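Local coordinates for protein BauA (Acinetobacter baumannii, PDB 6H7F) that probably takes up ferric siderophores such as acinetobactin across the outer membrane as a TonB-dependent receptor, at residues A[337-342]-A[376-381]. Residues are numbered along the deposited sequence; the frame is centred on the assembly and turned at random.
Sequences GQLAFD and QDDYGY. With FV8 ((4~{S},5~{R})-2-[2,3-bis(oxidanyl)phenyl]-~{N}-[2-(1~{H}-imidazol-4-yl)ethyl]-5-methyl-~{N}-oxidanyl-4,5-dihydro-1,3-oxazole-4-carboxamide), chain E.
Ala-340 and Tyr-379 pair across two neighbouring strands of the barrel wall of this TonB-dependent receptor, far from the turn of the beta hairpin formed by 331-358 and 361-381. The segments run near antiparallel, at 171°. Backbone bonds join Gln-338 to Tyr-381, Ala-340 to Tyr-379 and Asp-342 to Asp-377. The central pair is short and straight: Tyr-379 N to Ala-340 O is 2.7 Å, at 172°. The bond from Gln-338 N to Tyr-381 O is weak. Leu-339 with Gly-380 and Phe-341 with Asp-378 are the non-hydrogen-bonded pairs.

Leu-339 and Phe-341 point to the face that meets the siderophore FV8. Leu-339 CB lies 3.4 Å from FV8 OG1, and CD2 is equally close to CAI. With CG anti to the backbone N (chi1 178°), CD1 reaches across to Tyr-379 O. Gly-380 has no side chain, and the catechol ring packs near its backbone, with FV8 CAF 4.0 Å from Gly-380 CA. Phe-341 CE2 touches the imidazole end of FV8 at CAJ, and its ring also meets Phe-127 and Tyr-315. Gln-376 NE2 donates to the syn lone pair of Asp-378 OD1 at 2.7 Å, in the amide plane.

On the other face, Gln-338 lies alongside Tyr-381, with OE1 at the ring edge. Thr-409 binds both polar ends, through N to Gln-338 OE1 and OG1 to Tyr-381 OH. The Gln-338 amide nitrogen goes to Asn-318 and Glu-407. Asp-377 OD1 is bonded to His-415. One water donates to Asp-342 OD2 and Asp-377 OD2, and its oxygen is also hydrogen-bonded to Tyr-379 OH, at 2.7 Å.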
loop_
_atom_site.group_PDB
_atom_site.type_symbol
_atom_site.label_atom_id
_atom_site.label_comp_id
_atom_site.label_asym_id
_atom_site.label_seq_id
_atom_site.Cartn_x
_atom_site.Cartn_y
_atom_site.Cartn_z
ATOM N N GLY A 337 -17.306 -29.319 -12.118
ATOM C CA GLY A 337 -16.804 -30.660 -12.272
ATOM C C GLY A 337 -16.224 -31.171 -10.972
ATOM O O GLY A 337 -15.955 -30.390 -10.076
ATOM N N GLN A 338 -16.063 -32.494 -10.875
ATOM C CA GLN A 338 -15.384 -33.135 -9.761
ATOM C C GLN A 338 -14.438 -34.194 -10.311
ATOM O O GLN A 338 -14.744 -34.867 -11.317
ATOM C CB GLN A 338 -16.383 -33.770 -8.789
ATOM C CG GLN A 338 -17.395 -32.781 -8.231
ATOM C CD GLN A 338 -18.344 -33.396 -7.226
ATOM O OE1 GLN A 338 -18.507 -34.619 -7.153
ATOM N NE2 GLN A 338 -18.994 -32.539 -6.450
ATOM N N LEU A 339 -13.298 -34.331 -9.647
ATOM C CA LEU A 339 -12.318 -35.334 -9.989
ATOM C C LEU A 339 -11.667 -35.853 -8.704
ATOM O O LEU A 339 -11.358 -35.074 -7.777
ATOM C CB LEU A 339 -11.293 -34.718 -10.940
ATOM C CG LEU A 339 -10.150 -35.635 -11.374
ATOM C CD1 LEU A 339 -10.654 -36.767 -12.264
ATOM C CD2 LEU A 339 -9.079 -34.834 -12.109
ATOM N N ALA A 340 -11.504 -37.180 -8.643
ATOM C CA ALA A 340 -10.600 -37.812 -7.708
ATOM C C ALA A 340 -9.758 -38.834 -8.461
ATOM O O ALA A 340 -10.262 -39.511 -9.347
ATOM C CB ALA A 340 -11.377 -38.452 -6.591
ATOM N N PHE A 341 -8.470 -38.906 -8.137
ATOM C CA PHE A 341 -7.671 -39.969 -8.638
ATOM C C PHE A 341 -6.655 -40.380 -7.579
ATOM O O PHE A 341 -6.224 -39.562 -6.755
ATOM C CB PHE A 341 -7.072 -39.623 -10.005
ATOM C CG PHE A 341 -6.081 -38.489 -10.047
ATOM C CD1 PHE A 341 -4.758 -38.684 -9.694
ATOM C CD2 PHE A 341 -6.449 -37.246 -10.538
ATOM C CE1 PHE A 341 -3.837 -37.642 -9.780
ATOM C CE2 PHE A 341 -5.528 -36.210 -10.632
ATOM C CZ PHE A 341 -4.221 -36.407 -10.255
ATOM N N ASP A 342 -6.371 -41.689 -7.578
ATOM C CA ASP A 342 -5.394 -42.346 -6.695
ATOM C C ASP A 342 -4.364 -43.028 -7.578
ATOM O O ASP A 342 -4.730 -43.733 -8.520
ATOM C CB ASP A 342 -6.046 -43.393 -5.783
ATOM C CG ASP A 342 -7.163 -42.830 -4.918
ATOM O OD1 ASP A 342 -6.981 -41.720 -4.386
ATOM O OD2 ASP A 342 -8.207 -43.504 -4.793
ATOM N N GLN A 376 -3.470 -46.525 -11.328
ATOM C CA GLN A 376 -4.249 -45.346 -11.083
ATOM C C GLN A 376 -5.740 -45.686 -11.221
ATOM O O GLN A 376 -6.131 -46.412 -12.130
ATOM C CB GLN A 376 -3.805 -44.239 -12.043
ATOM C CG GLN A 376 -4.520 -42.917 -11.816
ATOM C CD GLN A 376 -3.860 -41.765 -12.536
ATOM O OE1 GLN A 376 -2.637 -41.654 -12.602
ATOM N NE2 GLN A 376 -4.677 -40.905 -13.111
ATOM N N ASP A 377 -6.561 -45.116 -10.327
ATOM C CA ASP A 377 -8.027 -45.041 -10.513
ATOM C C ASP A 377 -8.480 -43.568 -10.608
ATOM O O ASP A 377 -8.057 -42.688 -9.817
ATOM C CB ASP A 377 -8.755 -45.768 -9.381
ATOM C CG ASP A 377 -8.446 -47.256 -9.309
ATOM O OD1 ASP A 377 -8.560 -47.928 -10.354
ATOM O OD2 ASP A 377 -8.116 -47.731 -8.205
ATOM N N ASP A 378 -9.366 -43.309 -11.569
ATOM C CA ASP A 378 -9.945 -42.006 -11.771
ATOM C C ASP A 378 -11.449 -42.091 -11.490
ATOM O O ASP A 378 -12.127 -43.011 -11.964
ATOM C CB ASP A 378 -9.694 -41.481 -13.189
ATOM C CG ASP A 378 -8.328 -40.826 -13.397
ATOM O OD1 ASP A 378 -7.305 -41.553 -13.317
ATOM O OD2 ASP A 378 -8.289 -39.602 -13.682
ATOM N N TYR A 379 -11.941 -41.105 -10.731
ATOM C CA TYR A 379 -13.362 -40.861 -10.482
ATOM C C TYR A 379 -13.665 -39.411 -10.845
ATOM O O TYR A 379 -12.856 -38.531 -10.564
ATOM C CB TYR A 379 -13.697 -41.052 -8.995
ATOM C CG TYR A 379 -13.159 -42.308 -8.363
ATOM C CD1 TYR A 379 -11.803 -42.467 -8.129
ATOM C CD2 TYR A 379 -14.010 -43.337 -7.985
ATOM C CE1 TYR A 379 -11.301 -43.619 -7.545
ATOM C CE2 TYR A 379 -13.528 -44.495 -7.394
ATOM C CZ TYR A 379 -12.167 -44.642 -7.181
ATOM O OH TYR A 379 -11.684 -45.791 -6.613
ATOM N N GLY A 380 -14.830 -39.145 -11.433
ATOM C CA GLY A 380 -15.131 -37.780 -11.798
ATOM C C GLY A 380 -16.506 -37.587 -12.410
ATOM O O GLY A 380 -17.170 -38.534 -12.829
ATOM N N TYR A 381 -16.914 -36.314 -12.455
ATOM C CA TYR A 381 -18.005 -35.856 -13.253
ATOM C C TYR A 381 -17.492 -34.814 -14.246
ATOM O O TYR A 381 -16.841 -33.857 -13.849
ATOM C CB TYR A 381 -19.062 -35.168 -12.392
ATOM C CG TYR A 381 -19.866 -36.031 -11.451
ATOM C CD1 TYR A 381 -20.783 -36.959 -11.919
ATOM C CD2 TYR A 381 -19.789 -35.825 -10.081
ATOM C CE1 TYR A 381 -21.571 -37.696 -11.045
ATOM C CE2 TYR A 381 -20.569 -36.545 -9.197
ATOM C CZ TYR A 381 -21.459 -37.488 -9.677
ATOM O OH TYR A 381 -22.220 -38.170 -8.776
HETATM C CAJ FV8 E . -6.088 -34.576 -14.211
HETATM N NAN FV8 E . -6.843 -35.527 -14.748
HETATM C CAI FV8 E . -7.921 -34.908 -15.330
HETATM N NAO FV8 E . -7.836 -33.546 -15.165
HETATM C CAT FV8 E . -6.695 -33.378 -14.484
HETATM C CAK FV8 E . -6.124 -32.046 -14.043
HETATM C CAL FV8 E . -6.972 -31.446 -12.910
HETATM N NAY FV8 E . -8.325 -31.222 -13.410
HETATM O OAE FV8 E . -8.488 -30.933 -14.740
HETATM C C FV8 E . -9.382 -31.251 -12.624
HETATM O O FV8 E . -9.280 -31.484 -11.388
HETATM C CA FV8 E . -10.597 -31.075 -13.336
HETATM N N FV8 E . -10.739 -32.157 -14.362
HETATM C CB FV8 E . -11.835 -31.246 -12.477
HETATM C CG2 FV8 E . -12.818 -30.058 -12.619
HETATM O OG1 FV8 E . -12.523 -32.384 -13.006
HETATM C CAR FV8 E . -11.880 -32.834 -14.121
HETATM C CAV FV8 E . -12.296 -33.936 -14.792
HETATM C CAH FV8 E . -13.436 -34.614 -14.344
HETATM C CAF FV8 E . -13.897 -35.767 -15.004
HETATM C CAG FV8 E . -13.196 -36.279 -16.112
HETATM C CAS FV8 E . -12.046 -35.612 -16.545
HETATM O OAC FV8 E . -11.304 -36.027 -17.616
HETATM C CAU FV8 E . -11.614 -34.467 -15.867
HETATM O OAD FV8 E . -10.516 -33.826 -16.307
HETATM O O HOH W 1 -9.045 -45.881 -5.903
#